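Local coordinates for protein triacylglycerol lipase (Yarrowia lipolytica, PDB 3O0D) that probably hydrolyses triacylglycerols as a secreted, glycosylated lipase of the alpha/beta-hydrolase fold, at residues Leu124-Phe129 against Gln234-Asp239; Lys143-Ile148 against Asn178-Leu183; Phe171-Lys176 against Ala198-Lys203; Lys218-Tyr223 against Val262-Gly267. One frame throughout, in Å; residues are numbered along the deposited sequence. Where two conformers were deposited one is given.

Interaction 1 of 4, residues Leu124-Phe129 against Gln234-Asp239; sequences LVHNGF and QVPFWD
H126 and F129 meet P236 from different first torsions. H126 holds CG anti to the backbone N (chi1 -176°), whereas F129 sets CG beside its own N and anti to the carbonyl carbon (chi1 -65°). Both rings therefore leave the start of helix 127-150 in the direction of the proline. The CD2 corner of the imidazole reaches P236 CG at 3.8 Å, the two side chains lying at a slant to each other. F129 approaches head-on, and its edge atom CE2 comes within 4.2 Å of P236 CD, which lies near the plane of the phenyl ring. One proline ring thus touches both aromatic groups, through CG and CD.

H126 is the N-cap of the helix. Its ND1 accepts from F129 N at 3.3 Å, with the donor close to the imidazole plane but the N-H bent at 140°. The same ND1 lies 3.5 Å above the centre of the F129 ring, so the capping bond and ring-over-ring contact together limit the rotation of the imidazole. In this class 3 lipase the helix follows the short strand 124-126, and P236, entered through a cis peptide bond, belongs to the loop between strands 222-227 and 247-250. I98 of helix 91-100 touches both P236 and F129, while L163, A166 and L170 of helix 163-177 pack on F129.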
# COMPACT_ATOMS: atom_id res chain seq x y z
N LEU A 124 3.89 3.36 -17.52
CA LEU A 124 5.25 3.51 -17.10
C LEU A 124 5.33 3.73 -15.56
O LEU A 124 4.53 4.52 -15.01
CB LEU A 124 5.88 4.72 -17.79
CG LEU A 124 5.86 4.73 -19.34
CD1 LEU A 124 6.61 5.93 -19.87
CD2 LEU A 124 6.47 3.51 -19.86
N VAL A 125 6.29 3.06 -14.95
CA VAL A 125 6.43 3.08 -13.52
C VAL A 125 7.89 3.19 -13.10
O VAL A 125 8.83 2.63 -13.73
CB VAL A 125 5.84 1.83 -12.97
CG1 VAL A 125 4.31 1.83 -13.19
CG2 VAL A 125 6.43 0.70 -13.72
N HIS A 126 8.08 3.89 -11.98
CA HIS A 126 9.42 4.11 -11.44
C HIS A 126 10.20 2.80 -11.35
O HIS A 126 9.75 1.74 -10.85
CB HIS A 126 9.10 4.68 -10.05
CG HIS A 126 10.26 5.13 -9.19
ND1 HIS A 126 10.98 4.26 -8.40
CD2 HIS A 126 10.58 6.38 -8.74
CE1 HIS A 126 11.80 4.95 -7.61
NE2 HIS A 126 11.55 6.25 -7.78
N ASN A 127 11.42 2.82 -11.89
CA ASN A 127 12.16 1.57 -11.99
C ASN A 127 12.51 0.96 -10.64
O ASN A 127 12.68 -0.26 -10.48
CB ASN A 127 13.47 1.86 -12.76
CG ASN A 127 14.29 0.62 -12.99
N GLY A 128 12.63 1.78 -9.63
CA GLY A 128 12.83 1.30 -8.30
C GLY A 128 11.60 0.51 -7.78
O GLY A 128 11.77 -0.47 -7.12
N PHE A 129 10.41 1.07 -8.01
CA PHE A 129 9.13 0.44 -7.48
C PHE A 129 8.89 -0.84 -8.23
O PHE A 129 8.40 -1.81 -7.64
CB PHE A 129 7.94 1.39 -7.65
CG PHE A 129 8.09 2.66 -6.81
CD1 PHE A 129 8.75 2.60 -5.59
CD2 PHE A 129 7.60 3.86 -7.27
CE1 PHE A 129 8.94 3.74 -4.87
CE2 PHE A 129 7.80 5.05 -6.49
CZ PHE A 129 8.46 4.93 -5.31
N GLN A 234 3.37 12.44 -1.54
CA GLN A 234 3.58 13.52 -2.45
C GLN A 234 4.82 13.36 -3.34
O GLN A 234 4.97 14.22 -4.24
CB GLN A 234 3.73 14.86 -1.69
CG GLN A 234 2.57 15.06 -0.61
CD GLN A 234 2.54 16.51 -0.10
OE1 GLN A 234 2.96 16.76 1.01
NE2 GLN A 234 2.15 17.45 -0.97
N VAL A 235 5.63 12.36 -3.13
CA VAL A 235 6.83 12.11 -3.99
C VAL A 235 6.75 10.74 -4.68
O VAL A 235 5.95 9.91 -4.34
CB VAL A 235 8.11 12.20 -3.12
CG1 VAL A 235 8.17 13.52 -2.45
CG2 VAL A 235 8.16 11.11 -2.11
N PRO A 236 7.58 10.51 -5.72
CA PRO A 236 8.41 11.54 -6.31
C PRO A 236 7.47 12.49 -7.07
O PRO A 236 6.38 12.09 -7.56
CB PRO A 236 9.27 10.76 -7.33
CG PRO A 236 8.79 9.39 -7.35
CD PRO A 236 7.60 9.20 -6.41
N PHE A 237 7.85 13.73 -7.17
CA PHE A 237 7.01 14.67 -7.92
C PHE A 237 7.50 15.10 -9.33
O PHE A 237 6.92 16.01 -9.95
CB PHE A 237 6.80 15.92 -7.08
CG PHE A 237 8.05 16.42 -6.43
CD1 PHE A 237 8.09 16.66 -5.07
CD2 PHE A 237 9.18 16.70 -7.19
CE1 PHE A 237 9.22 17.17 -4.46
CE2 PHE A 237 10.32 17.19 -6.58
CZ PHE A 237 10.32 17.43 -5.22
N TRP A 238 8.55 14.46 -9.85
CA TRP A 238 9.01 14.80 -11.18
C TRP A 238 7.68 14.94 -11.96
O TRP A 238 6.87 13.99 -12.04
CB TRP A 238 9.93 13.69 -11.75
CG TRP A 238 10.85 13.07 -10.69
CD1 TRP A 238 11.04 11.73 -10.37
CD2 TRP A 238 11.66 13.80 -9.77
NE1 TRP A 238 11.96 11.60 -9.33
CE2 TRP A 238 12.33 12.86 -8.94
CE3 TRP A 238 11.92 15.16 -9.59
CZ2 TRP A 238 13.21 13.25 -7.93
CZ3 TRP A 238 12.79 15.54 -8.60
CH2 TRP A 238 13.42 14.59 -7.78
N ASP A 239 7.41 16.10 -12.51
CA ASP A 239 6.28 16.17 -13.39
C ASP A 239 6.29 14.91 -14.26
O ASP A 239 7.32 14.39 -14.60
CB ASP A 239 6.37 17.38 -14.27
CG ASP A 239 7.49 17.30 -15.19
OD1 ASP A 239 7.46 16.42 -16.05
OD2 ASP A 239 8.42 18.08 -15.04

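Interaction 2 of 4, residues Lys143-Ile148 against Asn178-Leu183; sequences KLDSVI and NGHDPL. With NAG (2-acetamido-2-deoxy-beta-D-glucopyranose), chain H.
H180 faces I148 across this contact, and its ring also takes hold of a sugar that D145 grips from the helix. From CB the chain turns so that CG is anti to the carbonyl carbon (chi1 -57°), and the imidazole extends toward helix 127-150. Of the ring carbons, CD2 passes 3.8 Å from O3 of the N-acetylglucosamine. CE1 rests against I148, 3.9 Å from its CG2, with I148 CD1 almost as near; the isoleucine arrives from the opposite direction. At the tip, NE2 donates to the sugar O3 at 2.8 Å with a fairly straight N-H (159°), and that oxygen lies in plane at the ring edge.

D145 completes the grip with both carboxylate oxygens. OD1 takes a short bond of 2.5 Å from the sugar O3, and OD2 accepts from the acetamido N2 at 2.8 Å. The sugar is N-linked, most likely to the adjacent glycosylated N113.

The loop bearing H180 follows a Schellman motif closing helix 163-177, in which G179 is the C-prime residue with positive phi and H180 N bonds back to L175 O. I156 of strand 155-161 touches both I148 and H180.

D145 OD1 and H180 NE2 are 4.3 Å apart and do not bond directly. The sugar O3 instead relays between them, donating to the acid and accepting from the imidazole, and the nearby carboxylate would probably favour a protonated histidine.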
# COMPACT_ATOMS: atom_id res chain seq x y z
N LYS A 143 4.81 -19.42 -3.39
CA LYS A 143 4.17 -19.77 -2.13
C LYS A 143 2.73 -19.18 -2.07
O LYS A 143 1.81 -19.95 -1.66
CB LYS A 143 4.97 -19.42 -0.88
CG LYS A 143 4.49 -20.03 0.34
CD LYS A 143 4.48 -21.54 0.28
CE LYS A 143 4.41 -22.12 1.65
NZ LYS A 143 5.09 -23.45 1.65
N LEU A 144 2.54 -17.92 -2.46
CA LEU A 144 1.17 -17.32 -2.52
C LEU A 144 0.24 -18.13 -3.43
O LEU A 144 -0.88 -18.54 -3.05
CB LEU A 144 1.24 -15.90 -3.03
CG LEU A 144 -0.09 -15.20 -3.30
CD1 LEU A 144 -0.93 -15.08 -1.97
CD2 LEU A 144 0.20 -13.87 -3.80
N ASP A 145 0.74 -18.41 -4.64
CA ASP A 145 -0.10 -19.30 -5.52
C ASP A 145 -0.48 -20.64 -4.88
O ASP A 145 -1.63 -21.08 -5.02
CB ASP A 145 0.65 -19.53 -6.87
CG ASP A 145 0.37 -18.43 -7.87
OD1 ASP A 145 -0.71 -17.82 -7.86
OD2 ASP A 145 1.26 -18.17 -8.72
N SER A 146 0.40 -21.31 -4.14
CA SER A 146 0.06 -22.58 -3.52
C SER A 146 -0.97 -22.37 -2.42
O SER A 146 -1.88 -23.17 -2.25
CB SER A 146 1.25 -23.36 -2.98
OG SER A 146 1.76 -22.82 -1.79
N VAL A 147 -0.82 -21.26 -1.69
CA VAL A 147 -1.80 -20.96 -0.62
C VAL A 147 -3.17 -20.59 -1.24
O VAL A 147 -4.23 -20.98 -0.70
CB VAL A 147 -1.24 -19.80 0.35
CG1 VAL A 147 -2.34 -19.42 1.43
CG2 VAL A 147 0.00 -20.35 1.17
N ILE A 148 -3.20 -19.89 -2.33
CA ILE A 148 -4.49 -19.57 -3.06
C ILE A 148 -5.17 -20.90 -3.42
O ILE A 148 -6.39 -21.04 -3.28
CB ILE A 148 -4.22 -18.64 -4.29
CG1 ILE A 148 -3.79 -17.21 -3.85
CG2 ILE A 148 -5.43 -18.51 -5.28
CD1 ILE A 148 -3.10 -16.39 -4.93
N ASN A 178 -4.02 -10.90 -13.62
CA ASN A 178 -3.83 -12.35 -13.75
C ASN A 178 -4.99 -13.20 -13.23
O ASN A 178 -4.81 -14.36 -12.89
CB ASN A 178 -2.52 -12.84 -13.18
CG ASN A 178 -1.33 -12.36 -14.04
OD1 ASN A 178 -0.45 -11.58 -13.60
ND2 ASN A 178 -1.33 -12.81 -15.30
N GLY A 179 -6.16 -12.54 -13.16
CA GLY A 179 -7.43 -13.27 -12.95
C GLY A 179 -7.93 -13.38 -11.53
O GLY A 179 -8.85 -14.17 -11.24
N HIS A 180 -7.24 -12.71 -10.62
CA HIS A 180 -7.70 -12.75 -9.23
C HIS A 180 -8.44 -11.43 -8.95
O HIS A 180 -8.52 -10.51 -9.79
CB HIS A 180 -6.49 -12.93 -8.28
CG HIS A 180 -5.68 -14.15 -8.55
ND1 HIS A 180 -6.00 -15.38 -8.03
CD2 HIS A 180 -4.57 -14.35 -9.33
CE1 HIS A 180 -5.09 -16.27 -8.40
NE2 HIS A 180 -4.21 -15.68 -9.20
N ASP A 181 -9.00 -11.31 -7.75
CA ASP A 181 -9.83 -10.15 -7.41
C ASP A 181 -9.35 -9.61 -6.00
O ASP A 181 -10.08 -9.69 -4.99
CB ASP A 181 -11.29 -10.63 -7.27
CG ASP A 181 -12.26 -9.53 -7.07
OD1 ASP A 181 -11.97 -8.35 -7.26
OD2 ASP A 181 -13.43 -9.84 -6.65
N PRO A 182 -8.12 -9.15 -5.94
CA PRO A 182 -7.52 -8.80 -4.67
C PRO A 182 -8.12 -7.52 -4.09
O PRO A 182 -8.49 -6.61 -4.85
CB PRO A 182 -6.06 -8.55 -5.09
CG PRO A 182 -6.22 -7.92 -6.47
CD PRO A 182 -7.18 -8.92 -7.08
N LEU A 183 -8.08 -7.38 -2.76
CA LEU A 183 -8.25 -6.06 -2.06
C LEU A 183 -6.85 -5.49 -1.85
O LEU A 183 -6.00 -6.21 -1.45
CB LEU A 183 -8.87 -6.37 -0.66
CG LEU A 183 -8.97 -5.09 0.21
CD1 LEU A 183 -9.77 -3.86 -0.32
CD2 LEU A 183 -9.48 -5.66 1.58
C1 NAG H . 0.95 -15.29 -12.20
C2 NAG H . 0.09 -15.41 -10.93
C3 NAG H . -0.79 -16.64 -11.07
C4 NAG H . -1.61 -16.58 -12.36
C5 NAG H . -0.62 -16.49 -13.49
C6 NAG H . -1.17 -16.61 -14.92
C7 NAG H . 1.11 -14.57 -8.85
C8 NAG H . 1.90 -14.89 -7.62
N2 NAG H . 0.88 -15.58 -9.71
O3 NAG H . -1.65 -16.71 -9.91
O4 NAG H . -2.32 -17.82 -12.52
O5 NAG H . 0.10 -15.25 -13.32
O6 NAG H . -2.29 -15.80 -15.00
O7 NAG H . 0.71 -13.44 -9.08

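Interaction 3 of 4, residues Phe171-Lys176 against Ala198-Lys203; sequences FGINLK and ANWVDK. With NAG (2-acetamido-2-deoxy-beta-D-glucopyranose), chain H.
Apolar contacts carry the meeting of the two helices, and I173 supplies every one of them from its side. Its two branches part: CG2, anti to the backbone N, meets the six-membered ring of W200 obliquely, 3.5 Å from CH2, with CZ3 hardly farther. CD1, at the end of the other branch, meets V201 CG2 at 3.5 Å, the two side chains crossing at about a right angle. The packing is close at both points, and no hydrogen bond joins the segments.

Sugar contacts occupy another flank of helix 163-177. N174 points away from helix 195-206 and brings its amide group beside the acetamido oxygen O7 of the N-linked sugar, CG to O7 being 3.4 Å. L175 CD2 approaches the same O7 at 3.6 Å, and F171 CZ lies 4.1 Å from the acetyl methyl C8. A leucine in place of N174 would probably leave O7 facing hydrocarbon, without the polar neighbour it now has.

Around this pair, F197 and L204 of helix 195-206 also press on I173. L175 leans on I156 and V158 of strand 155-161, and F171 on T136 and L144 of helix 127-150, which places helix 163-177 between two helices and over the central sheet.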
# COMPACT_ATOMS: atom_id res chain seq x y z
N PHE A 171 1.69 -5.28 -6.76
CA PHE A 171 1.43 -6.70 -6.61
C PHE A 171 -0.10 -6.89 -6.78
O PHE A 171 -0.55 -7.93 -7.39
CB PHE A 171 1.91 -7.24 -5.25
CG PHE A 171 2.13 -8.68 -5.26
CD1 PHE A 171 3.43 -9.20 -5.31
CD2 PHE A 171 1.03 -9.58 -5.33
CE1 PHE A 171 3.68 -10.58 -5.36
CE2 PHE A 171 1.25 -10.92 -5.41
CZ PHE A 171 2.60 -11.47 -5.44
N GLY A 172 -0.91 -5.96 -6.26
CA GLY A 172 -2.37 -6.08 -6.50
C GLY A 172 -2.77 -5.98 -7.97
O GLY A 172 -3.65 -6.72 -8.50
N ILE A 173 -2.05 -5.15 -8.70
CA ILE A 173 -2.28 -4.99 -10.13
C ILE A 173 -1.89 -6.31 -10.82
O ILE A 173 -2.69 -6.78 -11.68
CB ILE A 173 -1.53 -3.80 -10.72
CG1 ILE A 173 -2.20 -2.49 -10.23
CG2 ILE A 173 -1.68 -3.79 -12.30
CD1 ILE A 173 -1.25 -1.32 -10.39
N ASN A 174 -0.76 -6.90 -10.44
CA ASN A 174 -0.31 -8.26 -10.94
C ASN A 174 -1.47 -9.28 -10.74
O ASN A 174 -1.93 -9.89 -11.68
CB ASN A 174 0.96 -8.72 -10.21
CG ASN A 174 1.04 -10.16 -10.05
OD1 ASN A 174 1.08 -10.78 -8.91
ND2 ASN A 174 1.06 -10.82 -11.21
N LEU A 175 -1.97 -9.38 -9.51
CA LEU A 175 -3.01 -10.39 -9.19
C LEU A 175 -4.29 -10.11 -10.00
O LEU A 175 -4.94 -11.05 -10.49
CB LEU A 175 -3.32 -10.33 -7.69
CG LEU A 175 -2.24 -10.98 -6.85
CD1 LEU A 175 -2.52 -10.69 -5.29
CD2 LEU A 175 -2.07 -12.50 -7.05
N LYS A 176 -4.67 -8.85 -10.12
CA LYS A 176 -5.87 -8.43 -10.79
C LYS A 176 -5.82 -8.67 -12.33
O LYS A 176 -6.72 -9.28 -12.89
CB LYS A 176 -6.11 -6.97 -10.47
CG LYS A 176 -7.13 -6.29 -11.33
CD LYS A 176 -8.50 -6.55 -10.85
CE LYS A 176 -9.12 -5.25 -10.34
NZ LYS A 176 -10.53 -5.48 -9.99
N ALA A 198 -1.53 5.77 -14.11
CA ALA A 198 -2.54 6.16 -13.07
C ALA A 198 -3.96 5.97 -13.65
O ALA A 198 -4.84 5.47 -12.98
CB ALA A 198 -2.30 7.61 -12.69
N ASN A 199 -4.20 6.43 -14.88
CA ASN A 199 -5.52 6.34 -15.45
C ASN A 199 -5.92 4.92 -15.79
O ASN A 199 -7.12 4.56 -15.65
CB ASN A 199 -5.64 7.27 -16.66
CG ASN A 199 -5.56 8.75 -16.27
OD1 ASN A 199 -4.86 9.54 -16.91
ND2 ASN A 199 -6.31 9.14 -15.21
N TRP A 200 -4.93 4.10 -16.13
CA TRP A 200 -5.17 2.73 -16.45
C TRP A 200 -5.55 1.97 -15.17
O TRP A 200 -6.54 1.20 -15.16
CB TRP A 200 -3.95 2.16 -17.15
CG TRP A 200 -4.01 0.62 -17.31
CD1 TRP A 200 -4.75 -0.07 -18.25
CD2 TRP A 200 -3.32 -0.34 -16.56
NE1 TRP A 200 -4.56 -1.40 -18.11
CE2 TRP A 200 -3.70 -1.61 -17.08
CE3 TRP A 200 -2.42 -0.30 -15.49
CZ2 TRP A 200 -3.17 -2.81 -16.57
CZ3 TRP A 200 -1.92 -1.48 -14.99
CH2 TRP A 200 -2.31 -2.72 -15.52
N VAL A 201 -4.80 2.23 -14.07
CA VAL A 201 -5.12 1.68 -12.74
C VAL A 201 -6.56 2.10 -12.36
O VAL A 201 -7.32 1.25 -11.85
CB VAL A 201 -4.13 2.14 -11.72
CG1 VAL A 201 -4.66 1.78 -10.25
CG2 VAL A 201 -2.78 1.44 -11.99
N ASP A 202 -6.96 3.33 -12.60
CA ASP A 202 -8.33 3.78 -12.21
C ASP A 202 -9.35 2.95 -13.06
O ASP A 202 -10.36 2.50 -12.58
CB ASP A 202 -8.54 5.25 -12.47
CG ASP A 202 -7.99 6.16 -11.37
OD1 ASP A 202 -7.46 5.59 -10.35
OD2 ASP A 202 -8.01 7.42 -11.54
N LYS A 203 -9.07 2.79 -14.37
CA LYS A 203 -10.00 1.98 -15.16
C LYS A 203 -10.08 0.56 -14.65
O LYS A 203 -11.16 -0.03 -14.61
CB LYS A 203 -9.55 1.99 -16.64
CG LYS A 203 -9.73 3.31 -17.28
CD LYS A 203 -9.37 3.27 -18.82
CE LYS A 203 -8.69 4.56 -19.24
NZ LYS A 203 -8.71 4.96 -20.73
C1 NAG H . 0.95 -15.29 -12.20
C2 NAG H . 0.09 -15.41 -10.93
C3 NAG H . -0.79 -16.64 -11.07
C4 NAG H . -1.61 -16.58 -12.36
C5 NAG H . -0.62 -16.49 -13.49
C6 NAG H . -1.17 -16.61 -14.92
C7 NAG H . 1.11 -14.57 -8.85
C8 NAG H . 1.90 -14.89 -7.62
N2 NAG H . 0.88 -15.58 -9.71
O3 NAG H . -1.65 -16.71 -9.91
O4 NAG H . -2.32 -17.82 -12.52
O5 NAG H . 0.10 -15.25 -13.32
O6 NAG H . -2.29 -15.80 -15.00
O7 NAG H . 0.71 -13.44 -9.08

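Interaction 4 of 4, residues Lys218-Tyr223 against Val262-Gly267; sequences KDRKLY and VVMCQG
M264 ends in a methyl group that touches two side chains at once, R220 and Y223. Its CE lies 3.3 Å from R220 NH1 and 3.7 Å from R220 CZ, at a slant to the guanidinium, the two chains approaching from opposite directions. The same CE comes to the edge of the tyrosine ring, in its plane, 3.9 Å from Y223 CE1. Bends at chi2 and chi3 (-58° and -72°) fold the methionine so that the methyl, rather than SD, leads.

Next outward, Y223 CE1 covers one face of the guanidinium, 3.2 Å above its plane and toward its rim. The orientation of the group is fixed by L222, whose carbonyl O receives both R220 NE (3.0 Å) and NH2 (3.2 Å) side-on, nearly in the guanidinium plane. NH1 goes the other way, to V213 O and K215 O. Were R220 an alanine, the carbonyls of L222, V213 and K215 would probably lose their shared donor, and M264 CE one of its two neighbours across the contact.

Beyond that, F17 and F18 meet the Y223 ring edge-to-face, and V248 touches M264. V248 belongs to strand 247-250, which lies between strands 222-227 and 262-265 in the central sheet, so the contact reaches across an intervening strand.

Chemically, the arginine's hydrogen bonding is directed to backbone oxygens, and what it offers M264 is van der Waals surface.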
# COMPACT_ATOMS: atom_id res chain seq x y z
N LYS A 218 -18.65 -2.73 -0.29
CA LYS A 218 -18.18 -4.11 -0.23
C LYS A 218 -17.39 -4.47 -1.50
O LYS A 218 -16.51 -5.29 -1.43
CB LYS A 218 -19.39 -5.09 -0.04
CG LYS A 218 -20.45 -4.98 -1.17
CD LYS A 218 -21.69 -5.95 -0.94
CE LYS A 218 -22.27 -6.50 -2.29
NZ LYS A 218 -23.54 -7.33 -2.03
N ASP A 219 -17.70 -3.89 -2.65
CA ASP A 219 -17.08 -4.28 -3.86
C ASP A 219 -15.86 -3.45 -4.27
O ASP A 219 -15.25 -3.69 -5.34
CB ASP A 219 -18.08 -4.26 -4.99
CG ASP A 219 -19.04 -5.52 -4.95
OD1 ASP A 219 -18.72 -6.55 -4.27
OD2 ASP A 219 -20.13 -5.44 -5.57
N ARG A 220 -15.57 -2.42 -3.49
CA ARG A 220 -14.43 -1.55 -3.88
C ARG A 220 -13.16 -2.23 -3.49
O ARG A 220 -13.09 -2.85 -2.44
CB ARG A 220 -14.57 -0.27 -3.04
CG ARG A 220 -13.30 0.60 -3.27
CD ARG A 220 -13.66 2.01 -2.91
NE ARG A 220 -12.35 2.75 -2.81
CZ ARG A 220 -12.29 4.05 -2.53
NH1 ARG A 220 -13.40 4.83 -2.41
NH2 ARG A 220 -11.07 4.61 -2.38
N LYS A 221 -12.08 -2.12 -4.30
CA LYS A 221 -10.99 -2.96 -3.97
C LYS A 221 -9.68 -2.19 -3.86
O LYS A 221 -8.64 -2.87 -3.81
CB LYS A 221 -10.80 -4.03 -5.11
CG LYS A 221 -12.02 -5.04 -5.17
CD LYS A 221 -12.03 -5.91 -3.94
CE LYS A 221 -13.51 -6.39 -3.59
NZ LYS A 221 -13.98 -7.35 -4.53
N LEU A 222 -9.75 -0.86 -3.92
CA LEU A 222 -8.47 -0.07 -3.84
C LEU A 222 -8.65 1.07 -2.89
O LEU A 222 -9.51 1.94 -3.11
CB LEU A 222 -8.02 0.41 -5.21
CG LEU A 222 -6.73 1.25 -5.24
CD1 LEU A 222 -5.57 0.55 -4.64
CD2 LEU A 222 -6.45 1.48 -6.74
N TYR A 223 -7.77 1.12 -1.91
CA TYR A 223 -7.73 2.34 -1.03
C TYR A 223 -6.27 2.73 -0.80
O TYR A 223 -5.46 1.87 -0.39
CB TYR A 223 -8.32 1.99 0.36
CG TYR A 223 -9.77 1.45 0.32
CD1 TYR A 223 -10.82 2.38 0.38
CD2 TYR A 223 -10.01 0.11 0.08
CE1 TYR A 223 -12.19 1.93 0.29
CE2 TYR A 223 -11.35 -0.32 -0.00
CZ TYR A 223 -12.37 0.61 0.14
OH TYR A 223 -13.69 0.15 0.13
N VAL A 262 -11.22 11.02 9.45
CA VAL A 262 -10.69 10.19 8.35
C VAL A 262 -11.71 10.39 7.16
O VAL A 262 -12.92 10.10 7.33
CB VAL A 262 -10.63 8.73 8.77
CG1 VAL A 262 -10.09 7.79 7.59
CG2 VAL A 262 -9.82 8.45 10.05
N VAL A 263 -11.26 10.86 6.00
CA VAL A 263 -12.21 11.29 4.97
C VAL A 263 -11.83 10.56 3.66
O VAL A 263 -10.65 10.23 3.43
CB VAL A 263 -12.26 12.83 4.78
CG1 VAL A 263 -12.85 13.50 6.06
CG2 VAL A 263 -10.82 13.41 4.43
N MET A 264 -12.84 10.37 2.78
CA MET A 264 -12.55 9.81 1.46
C MET A 264 -12.41 10.98 0.50
O MET A 264 -13.24 11.91 0.49
CB MET A 264 -13.81 8.99 1.04
CG MET A 264 -14.28 7.90 2.02
SD MET A 264 -12.99 6.71 2.32
CE MET A 264 -12.94 5.77 0.72
N CYS A 265 -11.31 11.01 -0.28
CA CYS A 265 -10.99 12.19 -1.10
C CYS A 265 -11.31 11.84 -2.54
O CYS A 265 -10.90 10.79 -2.94
CB CYS A 265 -9.45 12.39 -1.03
SG CYS A 265 -8.98 12.67 0.74
N GLN A 266 -11.98 12.74 -3.23
CA GLN A 266 -12.10 12.61 -4.76
C GLN A 266 -10.78 12.96 -5.41
O GLN A 266 -9.95 13.72 -4.89
CB GLN A 266 -13.16 13.44 -5.33
CG GLN A 266 -14.58 13.06 -4.81
CD GLN A 266 -15.16 11.86 -5.41
OE1 GLN A 266 -14.46 10.99 -5.91
NE2 GLN A 266 -16.49 11.74 -5.32
N GLY A 267 -10.58 12.37 -6.57
CA GLY A 267 -9.50 12.79 -7.48
C GLY A 267 -8.12 12.22 -7.33
O GLY A 267 -7.75 11.56 -6.35

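Overall arrangement
Interactions 1, 3 and 4 are buried, whereas interaction 2 is only partly so. Interactions 1 and 2 use different parts of helix 127-150, its capped start and a late turn, with centres 26 Å apart. Interactions 2 and 3 touch through helix 163-177 and the loop after it, and share one sugar: in interaction 2 it is hydrogen-bonded by D145 and H180, while in interaction 3 the inter-helix contact itself is hydrocarbon. Interaction 4 adjoins interaction 3 where V201 packs on L222, and meets interaction 2 at a long, weak ion pair between D181 and K221. Its arginine, partly exposed, serves backbone carbonyls, in contrast to the ring-to-proline contacts of interaction 1, whose imidazole also caps a helix.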